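Local coordinates for protein 6-aminohexanoate-cyclic-dimer hydrolase (Arthrobacter sp., PDB 3A2Q) that hydrolyses the cyclic dimer of 6-aminohexanoate, a by-product of nylon-6 manufacture, opening one amide bond to give the linear dimer, at residues A[69-74]-A[165-170]; A[45-50]-A[115-120]; A[192-197]-A[210-215]. The protein carries 1 engineered substitution. One frame throughout, in Å; residues are numbered along the deposited sequence.

In the fold
Contact 2 opens first along the chain: residues 45-50 hold the edge strand 45-48 of the large mixed sheet and pair antiparallel with 115-120. Inside the loop that it closes lies 69-74, which waits for 165-170 to complete contact 1, and the two contacts therefore cross. They share the sheet, because strand 113-118 lies between 45-48 and 68-72; a probable hydrogen bond from Thr118 N to Leu71 O and the salt bridge from Asp73 to Lys117 join them directly. Contact 3 follows in series as a short local closure, folding the loop 192-197 back on 210-215. Its strand runs antiparallel beside 165-170, with a probable hydrogen bond from Gly213 N to Gly168 O, and carries the sheet onward.

Contact 1. Residues A[69-74]-A[165-170]; sequences YLLKDL and VAHGND
Lys72 runs fully extended, its CG anti to the backbone N (chi1 -176°), and this straight chain brings NZ to Asn169 OD1 at 2.7 Å. The two side chains cross at about a right angle, and Lys72 NZ sits above the plane of the Asn169 carbonyl, 37° out of it. Asn169 ND2 turns to Leu74 O in a weak bond, which helps to orient the amide. His167 CG lies roughly opposite its backbone N (chi1 154°), which turns the ring toward strand 69-72: Leu71 CD1 rests over one face, 4.0 Å from the centroid, as a CH-pi contact, while Lys72 N reaches ND1 at the edge in a weak bond of 3.4 Å. On its other nitrogen, NE2, the ring is bonded to Glu212. The backbones of the two strands pair in parallel, with His167 N to Leu70 O at 2.9 Å, and small Ala166 lies beside Leu70, CB to CB 4.1 Å. In this family the triad is Ser-cisSer-Lys; Lys72 and Ser150 are probably two members, and the nucleophile position, Ala174, is engineered here. NZ also bonds Ser150 OG and Ser151 OG, so Asn169 probably helps to hold the lysine beside Ser150.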
# COMPACT_ATOMS: atom_id res chain seq x y z
N TYR A 69 -14.19 -7.43 0.37
CA TYR A 69 -12.88 -6.79 0.27
C TYR A 69 -13.01 -5.61 -0.69
O TYR A 69 -13.95 -5.55 -1.48
CB TYR A 69 -11.81 -7.78 -0.22
CG TYR A 69 -11.66 -7.89 -1.72
CD1 TYR A 69 -10.67 -7.17 -2.38
CD2 TYR A 69 -12.48 -8.73 -2.47
CE1 TYR A 69 -10.50 -7.28 -3.76
CE2 TYR A 69 -12.32 -8.85 -3.84
CZ TYR A 69 -11.32 -8.13 -4.49
OH TYR A 69 -11.16 -8.25 -5.84
N LEU A 70 -12.07 -4.68 -0.59
CA LEU A 70 -12.08 -3.50 -1.44
C LEU A 70 -10.86 -3.44 -2.36
O LEU A 70 -9.77 -3.88 -2.00
CB LEU A 70 -12.16 -2.25 -0.57
CG LEU A 70 -13.51 -2.09 0.14
CD1 LEU A 70 -13.41 -1.08 1.27
CD2 LEU A 70 -14.56 -1.67 -0.89
N LEU A 71 -11.07 -2.87 -3.54
CA LEU A 71 -10.04 -2.77 -4.57
C LEU A 71 -9.72 -1.31 -4.90
O LEU A 71 -10.62 -0.49 -5.05
CB LEU A 71 -10.55 -3.48 -5.82
CG LEU A 71 -9.63 -3.79 -6.99
CD1 LEU A 71 -8.66 -4.88 -6.59
CD2 LEU A 71 -10.47 -4.24 -8.19
N LYS A 72 -8.43 -1.00 -5.01
CA LYS A 72 -8.01 0.36 -5.35
C LYS A 72 -8.35 0.59 -6.81
O LYS A 72 -8.19 -0.32 -7.63
CB LYS A 72 -6.50 0.50 -5.14
CG LYS A 72 -5.95 1.91 -5.37
CD LYS A 72 -4.44 1.92 -5.17
CE LYS A 72 -3.87 3.33 -5.21
NZ LYS A 72 -2.37 3.33 -5.10
N ASP A 73 -8.83 1.78 -7.15
CA ASP A 73 -9.17 2.07 -8.54
C ASP A 73 -7.94 2.51 -9.32
O ASP A 73 -7.90 3.61 -9.88
CB ASP A 73 -10.28 3.13 -8.63
CG ASP A 73 -10.74 3.36 -10.06
OD1 ASP A 73 -10.84 2.38 -10.83
OD2 ASP A 73 -11.02 4.53 -10.42
N LEU A 74 -6.94 1.64 -9.33
CA LEU A 74 -5.68 1.89 -10.02
C LEU A 74 -4.99 0.56 -10.31
O LEU A 74 -5.01 -0.36 -9.48
CB LEU A 74 -4.76 2.76 -9.15
CG LEU A 74 -3.49 3.30 -9.81
CD1 LEU A 74 -3.85 4.36 -10.86
CD2 LEU A 74 -2.59 3.91 -8.75
N VAL A 165 -10.22 -6.51 4.81
CA VAL A 165 -9.00 -6.52 4.00
C VAL A 165 -9.23 -5.72 2.72
O VAL A 165 -10.36 -5.54 2.28
CB VAL A 165 -8.59 -7.95 3.61
CG1 VAL A 165 -8.40 -8.80 4.85
CG2 VAL A 165 -9.64 -8.57 2.71
N ALA A 166 -8.14 -5.25 2.12
CA ALA A 166 -8.24 -4.48 0.89
C ALA A 166 -6.94 -4.53 0.11
O ALA A 166 -5.88 -4.86 0.64
CB ALA A 166 -8.59 -3.04 1.21
N HIS A 167 -7.05 -4.18 -1.17
CA HIS A 167 -5.91 -4.15 -2.07
C HIS A 167 -5.40 -2.73 -2.26
O HIS A 167 -6.09 -1.75 -1.97
CB HIS A 167 -6.33 -4.74 -3.43
CG HIS A 167 -5.52 -4.23 -4.58
ND1 HIS A 167 -5.73 -2.99 -5.14
CD2 HIS A 167 -4.49 -4.78 -5.27
CE1 HIS A 167 -4.86 -2.80 -6.12
NE2 HIS A 167 -4.10 -3.87 -6.22
N GLY A 168 -4.17 -2.63 -2.75
CA GLY A 168 -3.54 -1.36 -3.01
C GLY A 168 -2.23 -1.65 -3.69
O GLY A 168 -1.88 -2.81 -3.88
N ASN A 169 -1.51 -0.62 -4.13
CA ASN A 169 -0.20 -0.85 -4.72
C ASN A 169 0.78 0.08 -4.05
O ASN A 169 0.38 1.04 -3.38
CB ASN A 169 -0.19 -0.72 -6.24
CG ASN A 169 -1.25 0.20 -6.77
OD1 ASN A 169 -1.20 1.41 -6.56
ND2 ASN A 169 -2.24 -0.37 -7.46
N ASP A 170 2.06 -0.18 -4.27
CA ASP A 170 3.11 0.54 -3.57
C ASP A 170 4.34 0.74 -4.46
O ASP A 170 5.03 -0.22 -4.79
CB ASP A 170 3.44 -0.31 -2.33
CG ASP A 170 4.33 0.37 -1.34
OD1 ASP A 170 5.38 0.91 -1.74
OD2 ASP A 170 3.99 0.34 -0.13

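Contact 2. Residues A[45-50]-A[115-120]; sequences VIIPLF and LGKTNT
Lys117 O takes two backbone donors from the opposing strand, Ile46 N at 3.0 Å and Ile47 N in a weaker bond at 3.4 Å. Two successive residues facing one carbonyl make this a classic beta bulge, and the antiparallel register slips by one between Val45 and Ile47. Beyond it the pairing resumes: Lys117 N gives a bond to Ile47 O of 2.9 Å, and Leu49 N one to Leu115 O of 2.8 Å.

The side chains fill in around this backbone frame. Ile47 and the aliphatic part of Lys117 lie side by side and point the same way, CD1 to CD 3.9 Å; a long lysine suits the place because its methylenes pack on isoleucine while NZ travels on to Asp73 and Ile82 O. Ile46, with CG1 between its backbone N and carbonyl carbon (chi1 53°), crosses Asn119 at about a right angle and sets CG2 3.5 Å from Asn119 CB. The Asn119 amide itself is bonded to Thr137. Glycine suits position 116 because a CB there would run into Ile47 O and crowd Pro48 CA, and the backbone angles themselves are hard for other residues; Leu49 drops CG onto Gly116 CA. At the start of the helix, Leu115 CD1 meets the Phe50 ring in plane at its edge, 3.7 Å from Phe50 CD1, and Pro48 CB covers part of one face.

Leu49 is the N-cap residue of helix 50-59, so the edge strand passes straight into that helix. Phe50 and Leu115 both pack on Ile32 of helix 24-42, Val45 touches Leu70, and strand 113-118 stands between 45-48 and 68-72, where Thr118 lies against Lys72.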
# COMPACT_ATOMS: atom_id res chain seq x y z
N VAL A 45 -14.57 4.71 -0.03
CA VAL A 45 -15.08 3.90 -1.14
C VAL A 45 -15.71 4.88 -2.12
O VAL A 45 -16.72 5.51 -1.81
CB VAL A 45 -16.16 2.91 -0.66
CG1 VAL A 45 -16.73 2.15 -1.86
CG2 VAL A 45 -15.58 1.94 0.34
N ILE A 46 -15.12 5.02 -3.30
CA ILE A 46 -15.65 5.96 -4.29
C ILE A 46 -16.57 5.30 -5.31
O ILE A 46 -17.36 5.99 -5.96
CB ILE A 46 -14.53 6.69 -5.06
CG1 ILE A 46 -13.55 5.67 -5.64
CG2 ILE A 46 -13.83 7.67 -4.14
CD1 ILE A 46 -12.52 6.30 -6.55
N ILE A 47 -16.46 3.99 -5.45
CA ILE A 47 -17.27 3.26 -6.41
C ILE A 47 -17.84 2.01 -5.76
O ILE A 47 -17.22 0.95 -5.80
CB ILE A 47 -16.45 2.82 -7.64
CG1 ILE A 47 -15.80 4.04 -8.30
CG2 ILE A 47 -17.36 2.10 -8.63
CD1 ILE A 47 -14.76 3.69 -9.35
N PRO A 48 -19.03 2.12 -5.14
CA PRO A 48 -19.64 0.96 -4.49
C PRO A 48 -20.05 -0.07 -5.54
O PRO A 48 -20.45 0.29 -6.64
CB PRO A 48 -20.84 1.55 -3.76
CG PRO A 48 -21.17 2.76 -4.58
CD PRO A 48 -19.82 3.33 -4.90
N LEU A 49 -19.93 -1.35 -5.19
CA LEU A 49 -20.30 -2.44 -6.08
C LEU A 49 -21.13 -3.43 -5.29
O LEU A 49 -20.85 -4.63 -5.28
CB LEU A 49 -19.04 -3.14 -6.62
CG LEU A 49 -18.06 -2.29 -7.41
CD1 LEU A 49 -16.80 -3.09 -7.70
CD2 LEU A 49 -18.71 -1.81 -8.70
N PHE A 50 -22.17 -2.92 -4.63
CA PHE A 50 -23.03 -3.76 -3.80
C PHE A 50 -23.77 -4.86 -4.57
O PHE A 50 -23.95 -5.96 -4.05
CB PHE A 50 -24.03 -2.89 -3.04
CG PHE A 50 -23.40 -1.78 -2.25
CD1 PHE A 50 -22.23 -2.00 -1.53
CD2 PHE A 50 -23.97 -0.51 -2.22
CE1 PHE A 50 -21.65 -0.97 -0.78
CE2 PHE A 50 -23.40 0.52 -1.48
CZ PHE A 50 -22.24 0.29 -0.76
N LEU A 115 -16.64 -5.72 -2.96
CA LEU A 115 -17.58 -4.75 -2.43
C LEU A 115 -17.54 -3.39 -3.11
O LEU A 115 -18.54 -2.67 -3.14
CB LEU A 115 -17.34 -4.56 -0.93
CG LEU A 115 -18.36 -3.72 -0.15
CD1 LEU A 115 -19.72 -4.41 -0.21
CD2 LEU A 115 -17.90 -3.57 1.29
N GLY A 116 -16.39 -3.02 -3.66
CA GLY A 116 -16.27 -1.73 -4.32
C GLY A 116 -14.83 -1.29 -4.51
O GLY A 116 -13.90 -2.03 -4.20
N LYS A 117 -14.65 -0.08 -5.03
CA LYS A 117 -13.32 0.47 -5.27
C LYS A 117 -13.01 1.65 -4.35
O LYS A 117 -13.90 2.41 -3.97
CB LYS A 117 -13.18 0.91 -6.73
CG LYS A 117 -13.28 -0.21 -7.74
CD LYS A 117 -12.90 0.31 -9.10
CE LYS A 117 -12.71 -0.79 -10.12
NZ LYS A 117 -12.07 -0.21 -11.34
N THR A 118 -11.73 1.81 -4.02
CA THR A 118 -11.29 2.88 -3.13
C THR A 118 -10.57 4.03 -3.82
O THR A 118 -9.94 3.86 -4.87
CB THR A 118 -10.37 2.32 -2.04
OG1 THR A 118 -9.33 1.56 -2.66
CG2 THR A 118 -11.17 1.44 -1.10
N ASN A 119 -10.64 5.20 -3.19
CA ASN A 119 -10.04 6.41 -3.72
C ASN A 119 -8.51 6.43 -3.73
O ASN A 119 -7.86 5.76 -2.92
CB ASN A 119 -10.58 7.62 -2.95
CG ASN A 119 -10.35 8.93 -3.68
OD1 ASN A 119 -10.25 8.97 -4.91
ND2 ASN A 119 -10.27 10.02 -2.92
N THR A 120 -7.95 7.20 -4.66
CA THR A 120 -6.51 7.34 -4.84
C THR A 120 -6.19 8.69 -5.50
O THR A 120 -7.05 9.27 -6.16
CB THR A 120 -5.96 6.24 -5.79
OG1 THR A 120 -4.62 6.56 -6.18
CG2 THR A 120 -6.82 6.16 -7.05

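Contact 3. Residues A[192-197]-A[210-215]; sequences GRISPG and AHEGLF
Ile194 lies across Glu212 at about a right angle, its CG2 branch 3.8 Å from Glu212 CB, while the other branch reaches further along the strand. CG1 is set opposite the carbonyl carbon (chi1 -56°), and the extended end carries CD1 past Glu212 O to Leu214 CG, 4.0 Å away. A branched isoleucine suits the spot because its two branches reach two residues of the strand, Glu212 and Leu214. Leu214 extends the apolar surface, packing also on Ile222, Leu225 and Leu226 of helix 219-229, and Phe103 of helix 102-110 touches both Ile194 and Leu214.

No direct hydrogen bond joins the segments. A water takes that part instead, donating to Ile194 O at 2.7 Å and accepting from Glu212 N at 2.9 Å, and so it gives both backbone groups a partner where the loop stands too far from the strand to pair with it. Here the chain between strand 185-188 and helix 202-207 folds back over strand 211-216, which lies between 165-170 and 185-188 in the sheet.

Pro196 packs against the outer part of the Glu212 chain, with CB 3.6 Å from OE1 and 3.8 Å from CG. Chi1 of the glutamate (-64°) sets CG against the rigid proline ring, and the bend at chi2 (-46°) swings the carboxylate round so that OE1 meets Pro196 CB. Its other oxygen, OE2, bonds His167 NE2 and, weakly, Asn169 ND2, two residues from the strand that contributes to contact 1. The turn that presents Pro196 is an ST turn: Ser195 OG accepts from Gly197 N at 3.1 Å, and the same hydroxyl is bonded to Asp236.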
# COMPACT_ATOMS: atom_id res chain seq x y z
N GLY A 192 7.67 -9.07 -7.42
CA GLY A 192 7.34 -10.27 -8.16
C GLY A 192 6.53 -11.30 -7.39
O GLY A 192 6.35 -12.42 -7.88
N ARG A 193 6.06 -10.95 -6.20
CA ARG A 193 5.27 -11.88 -5.40
C ARG A 193 3.83 -11.91 -5.90
O ARG A 193 3.26 -12.99 -6.11
CB ARG A 193 5.27 -11.46 -3.92
CG ARG A 193 4.46 -12.39 -3.00
CD ARG A 193 5.13 -13.76 -2.85
NE ARG A 193 6.42 -13.67 -2.17
CZ ARG A 193 7.35 -14.61 -2.22
NH1 ARG A 193 7.15 -15.72 -2.92
NH2 ARG A 193 8.50 -14.44 -1.58
N ILE A 194 3.24 -10.73 -6.10
CA ILE A 194 1.86 -10.62 -6.55
C ILE A 194 1.75 -10.07 -7.96
O ILE A 194 2.27 -9.00 -8.25
CB ILE A 194 1.05 -9.68 -5.62
CG1 ILE A 194 1.14 -10.17 -4.17
CG2 ILE A 194 -0.41 -9.62 -6.09
CD1 ILE A 194 0.34 -9.33 -3.17
N SER A 195 1.07 -10.80 -8.83
CA SER A 195 0.93 -10.36 -10.21
C SER A 195 -0.04 -9.19 -10.39
O SER A 195 -1.13 -9.19 -9.84
CB SER A 195 0.44 -11.50 -11.10
OG SER A 195 0.23 -11.03 -12.41
N PRO A 196 0.38 -8.16 -11.17
CA PRO A 196 -0.44 -6.97 -11.45
C PRO A 196 -1.04 -7.12 -12.85
O PRO A 196 -1.67 -6.20 -13.36
CB PRO A 196 0.59 -5.86 -11.42
CG PRO A 196 1.75 -6.51 -12.10
CD PRO A 196 1.79 -7.92 -11.52
N GLY A 197 -0.82 -8.28 -13.46
CA GLY A 197 -1.32 -8.54 -14.80
C GLY A 197 -2.78 -8.94 -14.91
O GLY A 197 -3.50 -8.94 -13.91
N ALA A 210 6.97 -0.50 -8.59
CA ALA A 210 5.56 -0.59 -8.18
C ALA A 210 5.16 -2.04 -7.88
O ALA A 210 5.24 -2.91 -8.75
CB ALA A 210 4.66 -0.02 -9.27
N HIS A 211 4.75 -2.28 -6.64
CA HIS A 211 4.34 -3.61 -6.18
C HIS A 211 2.87 -3.60 -5.77
O HIS A 211 2.41 -2.61 -5.20
CB HIS A 211 5.09 -4.03 -4.90
CG HIS A 211 6.58 -4.05 -4.99
ND1 HIS A 211 7.33 -2.95 -5.36
CD2 HIS A 211 7.47 -5.00 -4.60
CE1 HIS A 211 8.61 -3.22 -5.18
NE2 HIS A 211 8.73 -4.45 -4.72
N GLU A 212 2.15 -4.69 -6.02
CA GLU A 212 0.77 -4.77 -5.54
C GLU A 212 0.94 -5.14 -4.07
O GLU A 212 1.84 -5.92 -3.73
CB GLU A 212 -0.03 -5.85 -6.28
CG GLU A 212 -0.20 -5.59 -7.76
CD GLU A 212 -0.61 -4.16 -8.07
OE1 GLU A 212 0.16 -3.47 -8.78
OE2 GLU A 212 -1.68 -3.72 -7.59
N GLY A 213 0.09 -4.59 -3.22
CA GLY A 213 0.19 -4.84 -1.79
C GLY A 213 -1.11 -5.21 -1.11
O GLY A 213 -2.17 -5.27 -1.75
N LEU A 214 -1.04 -5.42 0.20
CA LEU A 214 -2.20 -5.87 0.98
C LEU A 214 -2.43 -5.11 2.28
O LEU A 214 -1.48 -4.71 2.96
CB LEU A 214 -2.02 -7.35 1.31
CG LEU A 214 -1.69 -8.24 0.11
CD1 LEU A 214 -1.17 -9.59 0.60
CD2 LEU A 214 -2.93 -8.41 -0.77
N PHE A 215 -3.71 -4.95 2.62
CA PHE A 215 -4.16 -4.26 3.83
C PHE A 215 -5.00 -5.21 4.67
O PHE A 215 -5.81 -5.96 4.13
CB PHE A 215 -5.07 -3.07 3.48
CG PHE A 215 -4.34 -1.86 2.98
CD1 PHE A 215 -3.65 -1.04 3.87
CD2 PHE A 215 -4.38 -1.52 1.64
CE1 PHE A 215 -3.00 0.12 3.42
CE2 PHE A 215 -3.74 -0.37 1.17
CZ PHE A 215 -3.05 0.45 2.07
O HOH W 1 3.42 -6.57 -7.83